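Local coordinates for protein endonuclease and methylase LlaGI (Lactococcus lactis, PDB 5FFJ) that acts as a Type ISP restriction-modification enzyme, combining a helicase-like ATPase and a DNA methyltransferase with a domain probably responsible for recognising the target sequence, at residues 1293-1307 / 1322-1334. Numbering follows the deposited sequence.
Sequences WDGIEVEISQPDYRV and IYNESITIKNIPE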
loop_
_atom_site.group_PDB
_atom_site.type_symbol
_atom_site.label_atom_id
_atom_site.label_comp_id
_atom_site.label_asym_id
_atom_site.label_seq_id
_atom_site.Cartn_x
_atom_site.Cartn_y
_atom_site.Cartn_z
ATOM N N TRP A 1293 22.492 -31.934 -25.224
ATOM C CA TRP A 1293 23.673 -32.425 -24.520
ATOM C C TRP A 1293 23.572 -33.935 -24.321
ATOM O O TRP A 1293 22.486 -34.509 -24.414
ATOM C CB TRP A 1293 23.837 -31.714 -23.177
ATOM C CG TRP A 1293 25.256 -31.650 -22.690
ATOM C CD1 TRP A 1293 25.791 -32.334 -21.640
ATOM C CD2 TRP A 1293 26.321 -30.858 -23.237
ATOM N NE1 TRP A 1293 27.120 -32.019 -21.495
ATOM C CE2 TRP A 1293 27.470 -31.115 -22.463
ATOM C CE3 TRP A 1293 26.413 -29.958 -24.303
ATOM C CZ2 TRP A 1293 28.697 -30.504 -22.720
ATOM C CZ3 TRP A 1293 27.634 -29.353 -24.558
ATOM C CH2 TRP A 1293 28.759 -29.630 -23.769
ATOM N N ASP A 1294 24.706 -34.568 -24.037
ATOM C CA ASP A 1294 24.818 -36.024 -24.076
ATOM C C ASP A 1294 23.862 -36.769 -23.141
ATOM O O ASP A 1294 23.091 -37.619 -23.587
ATOM C CB ASP A 1294 26.256 -36.439 -23.752
ATOM C CG ASP A 1294 27.103 -36.635 -24.998
ATOM O OD1 ASP A 1294 26.776 -36.045 -26.051
ATOM O OD2 ASP A 1294 28.100 -37.384 -24.924
ATOM N N GLY A 1295 23.912 -36.458 -21.852
ATOM C CA GLY A 1295 23.201 -37.249 -20.862
ATOM C C GLY A 1295 21.699 -37.030 -20.805
ATOM O O GLY A 1295 20.965 -37.877 -20.295
ATOM N N ILE A 1296 21.238 -35.902 -21.332
ATOM C CA ILE A 1296 19.848 -35.491 -21.173
ATOM C C ILE A 1296 18.880 -36.434 -21.892
ATOM O O ILE A 1296 19.177 -36.936 -22.979
ATOM C CB ILE A 1296 19.639 -34.054 -21.692
ATOM C CG1 ILE A 1296 20.599 -33.096 -20.978
ATOM C CG2 ILE A 1296 18.190 -33.609 -21.488
ATOM C CD1 ILE A 1296 20.575 -31.682 -21.497
ATOM N N GLU A 1297 17.724 -36.661 -21.270
ATOM C CA GLU A 1297 16.673 -37.496 -21.841
ATOM C C GLU A 1297 15.328 -36.781 -21.737
ATOM O O GLU A 1297 15.077 -36.058 -20.772
ATOM C CB GLU A 1297 16.613 -38.852 -21.133
ATOM C CG GLU A 1297 15.590 -39.817 -21.717
ATOM C CD GLU A 1297 15.597 -41.164 -21.020
ATOM O OE1 GLU A 1297 16.404 -41.346 -20.083
ATOM O OE2 GLU A 1297 14.797 -42.041 -21.409
ATOM N N VAL A 1298 14.471 -36.990 -22.734
ATOM C CA VAL A 1298 13.176 -36.319 -22.805
ATOM C C VAL A 1298 12.041 -37.339 -22.888
ATOM O O VAL A 1298 11.882 -38.028 -23.898
ATOM C CB VAL A 1298 13.100 -35.373 -24.027
ATOM C CG1 VAL A 1298 11.847 -34.508 -23.962
ATOM C CG2 VAL A 1298 14.345 -34.501 -24.108
ATOM N N GLU A 1299 11.255 -37.427 -21.819
ATOM C CA GLU A 1299 10.145 -38.371 -21.741
ATOM C C GLU A 1299 8.827 -37.695 -22.102
ATOM O O GLU A 1299 8.408 -36.756 -21.426
ATOM C CB GLU A 1299 10.048 -38.968 -20.336
ATOM C CG GLU A 1299 11.321 -39.648 -19.850
ATOM C CD GLU A 1299 11.209 -40.146 -18.418
ATOM O OE1 GLU A 1299 10.319 -39.665 -17.686
ATOM O OE2 GLU A 1299 12.010 -41.021 -18.028
ATOM N N ILE A 1300 8.177 -38.180 -23.158
ATOM C CA ILE A 1300 6.915 -37.609 -23.622
ATOM C C ILE A 1300 5.796 -38.647 -23.589
ATOM O O ILE A 1300 5.774 -39.572 -24.399
ATOM C CB ILE A 1300 7.044 -37.049 -25.053
ATOM C CG1 ILE A 1300 8.179 -36.018 -25.109
ATOM C CG2 ILE A 1300 5.717 -36.436 -25.508
ATOM C CD1 ILE A 1300 8.437 -35.434 -26.482
ATOM N N SER A 1301 4.867 -38.481 -22.654
ATOM C CA SER A 1301 3.723 -39.380 -22.540
ATOM C C SER A 1301 2.816 -39.243 -23.759
ATOM O O SER A 1301 2.686 -40.175 -24.552
ATOM C CB SER A 1301 2.935 -39.090 -21.261
ATOM O OG SER A 1301 2.366 -37.793 -21.298
ATOM N N GLN A 1302 2.188 -38.078 -23.888
ATOM C CA GLN A 1302 1.377 -37.752 -25.055
ATOM C C GLN A 1302 1.874 -36.437 -25.659
ATOM O O GLN A 1302 2.555 -35.663 -24.986
ATOM C CB GLN A 1302 -0.105 -37.658 -24.676
ATOM C CG GLN A 1302 -0.452 -36.535 -23.707
ATOM C CD GLN A 1302 -1.947 -36.272 -23.627
ATOM O OE1 GLN A 1302 -2.722 -36.740 -24.463
ATOM N NE2 GLN A 1302 -2.360 -35.517 -22.616
ATOM N N PRO A 1303 1.541 -36.180 -26.934
ATOM C CA PRO A 1303 2.079 -34.990 -27.600
ATOM C C PRO A 1303 1.350 -33.700 -27.215
ATOM O O PRO A 1303 0.741 -33.046 -28.065
ATOM C CB PRO A 1303 1.892 -35.322 -29.081
ATOM C CG PRO A 1303 0.675 -36.171 -29.112
ATOM C CD PRO A 1303 0.716 -36.991 -27.848
ATOM N N ASP A 1304 1.411 -33.353 -25.932
ATOM C CA ASP A 1304 0.957 -32.051 -25.456
ATOM C C ASP A 1304 2.175 -31.168 -25.219
ATOM O O ASP A 1304 2.891 -31.342 -24.234
ATOM C CB ASP A 1304 0.136 -32.184 -24.172
ATOM C CG ASP A 1304 -0.374 -30.846 -23.664
ATOM O OD1 ASP A 1304 -0.418 -29.880 -24.456
ATOM O OD2 ASP A 1304 -0.735 -30.764 -22.472
ATOM N N TYR A 1305 2.406 -30.229 -26.132
ATOM C CA TYR A 1305 3.597 -29.386 -26.085
ATOM C C TYR A 1305 3.287 -27.992 -25.553
ATOM O O TYR A 1305 4.124 -27.093 -25.625
ATOM C CB TYR A 1305 4.224 -29.280 -27.474
ATOM C CG TYR A 1305 4.448 -30.614 -28.142
ATOM C CD1 TYR A 1305 5.552 -31.393 -27.825
ATOM C CD2 TYR A 1305 3.557 -31.094 -29.091
ATOM C CE1 TYR A 1305 5.761 -32.614 -28.433
ATOM C CE2 TYR A 1305 3.759 -32.312 -29.705
ATOM C CZ TYR A 1305 4.862 -33.068 -29.374
ATOM O OH TYR A 1305 5.065 -34.283 -29.984
ATOM N N ARG A 1306 2.081 -27.814 -25.024
ATOM C CA ARG A 1306 1.697 -26.533 -24.445
ATOM C C ARG A 1306 2.299 -26.370 -23.060
ATOM O O ARG A 1306 2.428 -27.341 -22.310
ATOM C CB ARG A 1306 0.177 -26.398 -24.368
ATOM C CG ARG A 1306 -0.481 -26.065 -25.700
ATOM C CD ARG A 1306 -1.750 -25.237 -25.533
ATOM N NE ARG A 1306 -1.793 -24.137 -26.499
ATOM C CZ ARG A 1306 -1.942 -22.848 -26.198
ATOM N NH1 ARG A 1306 -1.958 -21.952 -27.174
ATOM N NH2 ARG A 1306 -2.080 -22.438 -24.940
ATOM N N VAL A 1307 2.663 -25.134 -22.734
ATOM C CA VAL A 1307 3.266 -24.817 -21.452
ATOM C C VAL A 1307 2.293 -24.026 -20.585
ATOM O O VAL A 1307 1.541 -23.186 -21.083
ATOM C CB VAL A 1307 4.572 -24.012 -21.632
ATOM C CG1 VAL A 1307 4.297 -22.662 -22.296
ATOM C CG2 VAL A 1307 5.266 -23.818 -20.299
ATOM N N ILE A 1322 10.046 -30.344 -15.175
ATOM C CA ILE A 1322 8.730 -30.724 -15.667
ATOM C C ILE A 1322 8.237 -29.672 -16.657
ATOM O O ILE A 1322 7.778 -28.602 -16.257
ATOM C CB ILE A 1322 7.715 -30.878 -14.517
ATOM C CG1 ILE A 1322 8.166 -31.982 -13.559
ATOM C CG2 ILE A 1322 6.331 -31.208 -15.066
ATOM C CD1 ILE A 1322 7.348 -32.071 -12.288
ATOM N N TYR A 1323 8.344 -29.974 -17.948
ATOM C CA TYR A 1323 7.851 -29.071 -18.981
ATOM C C TYR A 1323 6.351 -28.888 -18.803
ATOM O O TYR A 1323 5.844 -27.767 -18.777
ATOM C CB TYR A 1323 8.164 -29.613 -20.376
ATOM C CG TYR A 1323 7.688 -28.714 -21.497
ATOM C CD1 TYR A 1323 6.417 -28.859 -22.037
ATOM C CD2 TYR A 1323 8.510 -27.720 -22.012
ATOM C CE1 TYR A 1323 5.977 -28.037 -23.060
ATOM C CE2 TYR A 1323 8.078 -26.895 -23.036
ATOM C CZ TYR A 1323 6.813 -27.058 -23.555
ATOM O OH TYR A 1323 6.378 -26.240 -24.572
ATOM N N ASN A 1324 5.649 -30.008 -18.687
ATOM C CA ASN A 1324 4.237 -30.005 -18.344
ATOM C C ASN A 1324 3.861 -31.363 -17.769
ATOM O O ASN A 1324 4.733 -32.191 -17.505
ATOM C CB ASN A 1324 3.377 -29.667 -19.564
ATOM C CG ASN A 1324 3.638 -30.585 -20.741
ATOM O OD1 ASN A 1324 4.416 -31.534 -20.648
ATOM N ND2 ASN A 1324 2.980 -30.308 -21.861
ATOM N N GLU A 1325 2.569 -31.602 -17.586
ATOM C CA GLU A 1325 2.118 -32.857 -17.000
ATOM C C GLU A 1325 2.244 -34.025 -17.980
ATOM O O GLU A 1325 1.868 -35.154 -17.660
ATOM C CB GLU A 1325 0.674 -32.720 -16.516
ATOM C CG GLU A 1325 0.519 -31.748 -15.357
ATOM C CD GLU A 1325 -0.926 -31.561 -14.938
ATOM O OE1 GLU A 1325 -1.822 -32.065 -15.649
ATOM O OE2 GLU A 1325 -1.165 -30.912 -13.897
ATOM N N SER A 1326 2.781 -33.750 -19.166
ATOM C CA SER A 1326 3.051 -34.786 -20.158
ATOM C C SER A 1326 4.552 -35.008 -20.333
ATOM O O SER A 1326 5.031 -36.142 -20.283
ATOM C CB SER A 1326 2.422 -34.419 -21.504
ATOM O OG SER A 1326 1.014 -34.323 -21.398
ATOM N N ILE A 1327 5.284 -33.916 -20.534
ATOM C CA ILE A 1327 6.709 -33.983 -20.850
ATOM C C ILE A 1327 7.584 -33.628 -19.647
ATOM O O ILE A 1327 7.263 -32.719 -18.881
ATOM C CB ILE A 1327 7.068 -33.037 -22.018
ATOM C CG1 ILE A 1327 6.116 -33.260 -23.199
ATOM C CG2 ILE A 1327 8.524 -33.245 -22.447
ATOM C CD1 ILE A 1327 6.274 -32.259 -24.321
ATOM N N THR A 1328 8.687 -34.358 -19.495
ATOM C CA THR A 1328 9.695 -34.060 -18.479
ATOM C C THR A 1328 11.095 -34.247 -19.062
ATOM O O THR A 1328 11.291 -35.036 -19.990
ATOM C CB THR A 1328 9.548 -34.956 -17.229
ATOM O OG1 THR A 1328 9.993 -36.284 -17.529
ATOM C CG2 THR A 1328 8.102 -34.998 -16.755
ATOM N N ILE A 1329 12.059 -33.521 -18.508
ATOM C CA ILE A 1329 13.443 -33.573 -18.963
ATOM C C ILE A 1329 14.330 -34.021 -17.809
ATOM O O ILE A 1329 14.284 -33.430 -16.733
ATOM C CB ILE A 1329 13.922 -32.202 -19.487
ATOM C CG1 ILE A 1329 12.984 -31.685 -20.580
ATOM C CG2 ILE A 1329 15.341 -32.296 -20.021
ATOM C CD1 ILE A 1329 11.811 -30.880 -20.064
ATOM N N LYS A 1330 15.136 -35.055 -18.034
ATOM C CA LYS A 1330 15.954 -35.638 -16.973
ATOM C C LYS A 1330 17.436 -35.669 -17.341
ATOM O O LYS A 1330 17.799 -35.524 -18.507
ATOM C CB LYS A 1330 15.464 -37.052 -16.648
ATOM C CG LYS A 1330 14.127 -37.077 -15.919
ATOM C CD LYS A 1330 13.610 -38.491 -15.700
ATOM C CE LYS A 1330 12.515 -38.514 -14.640
ATOM N NZ LYS A 1330 11.489 -39.564 -14.892
ATOM N N ASN A 1331 18.276 -35.855 -16.325
ATOM C CA ASN A 1331 19.725 -35.947 -16.490
ATOM C C ASN A 1331 20.355 -34.661 -17.021
ATOM O O ASN A 1331 21.307 -34.705 -17.799
ATOM C CB ASN A 1331 20.082 -37.113 -17.415
ATOM C CG ASN A 1331 19.464 -38.421 -16.967
ATOM O OD1 ASN A 1331 19.086 -38.575 -15.805
ATOM N ND2 ASN A 1331 19.361 -39.373 -17.887
ATOM N N ILE A 1332 19.833 -33.519 -16.589
ATOM C CA ILE A 1332 20.418 -32.231 -16.947
ATOM C C ILE A 1332 21.694 -32.000 -16.141
ATOM O O ILE A 1332 21.675 -32.126 -14.916
ATOM C CB ILE A 1332 19.440 -31.071 -16.687
ATOM C CG1 ILE A 1332 18.169 -31.252 -17.520
ATOM C CG2 ILE A 1332 20.111 -29.728 -17.001
ATOM C CD1 ILE A 1332 17.077 -30.245 -17.213
ATOM N N PRO A 1333 22.809 -31.662 -16.814
ATOM C CA PRO A 1333 24.031 -31.371 -16.050
ATOM C C PRO A 1333 23.849 -30.171 -15.125
ATOM O O PRO A 1333 23.429 -29.104 -15.572
ATOM C CB PRO A 1333 25.075 -31.073 -17.135
ATOM C CG PRO A 1333 24.542 -31.701 -18.373
ATOM C CD PRO A 1333 23.047 -31.606 -18.267
ATOM N N GLU A 1334 24.164 -30.350 -13.848
ATOM C CA GLU A 1334 23.922 -29.313 -12.855
ATOM C C GLU A 1334 24.834 -28.102 -13.049
ATOM O O GLU A 1334 24.533 -27.015 -12.555
ATOM C CB GLU A 1334 24.102 -29.881 -11.446
ATOM C CG GLU A 1334 23.067 -30.935 -11.072
ATOM C CD GLU A 1334 23.328 -31.562 -9.715
ATOM O OE1 GLU A 1334 22.486 -32.363 -9.258
ATOM O OE2 GLU A 1334 24.373 -31.253 -9.105
#
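Glu1297 and Glu1299 exchange paired backbone N-H...O=C bonds with Lys1330 and Thr1328, so that strands 1297-1300 and 1327-1330 run antiparallel with axes 4.9 Å apart and directions at 162°. Between these hydrogen-bonded pairs, Val1298 faces Ile1329 and Ile1300 faces Ile1327 in non-hydrogen-bonded positions. The two faces of the ladder differ in chemistry. On one, Lys1330 swings its ammonium diagonally to Glu1299, NZ lying 3.0 Å from OE1 on the syn side, though 33° out of the carboxylate plane. On the other, Ile1327 sets CG2 against Val1298 CG1 and Ile1300 CG1, while its CD1 reaches CD1 of the Tyr1305 ring at 3.7 Å. Ile1296 CG2 and Ile1329 CG2 meet side by side at 3.5 Å, and Pro1333 brings CG to Trp1293 CD1.

Past Ile1300 the chain turns back, and side chains take over from the ladder. With CG lodged between backbone N and carbonyl carbon (chi1 55°), Asn1324 directs ND2 to Asp1304 O at 2.6 Å, exactly in its amide plane, and to Arg1306 O at 3.1 Å, while OD1 accepts from Ile1327 N in an Asx motif. Tyr1323 OH donates to Tyr1305 O at 2.6 Å, from above the carbonyl plane. A leucine in place of Asn1324 would probably leave the carbonyls of Asp1304 and Arg1306 without this shared donor and the turn before Ile1327 without its acceptor.

Trp1293, Ile1296 and Tyr1323 also touch helix 1377-1398. Strand 1321-1322 continues the sheet beyond 1327-1330, making this pairing the edge of a small three-stranded antiparallel sheet whose middle strand comes last in sequence, packed on a helix in the Type ISP C-terminal specificity domain.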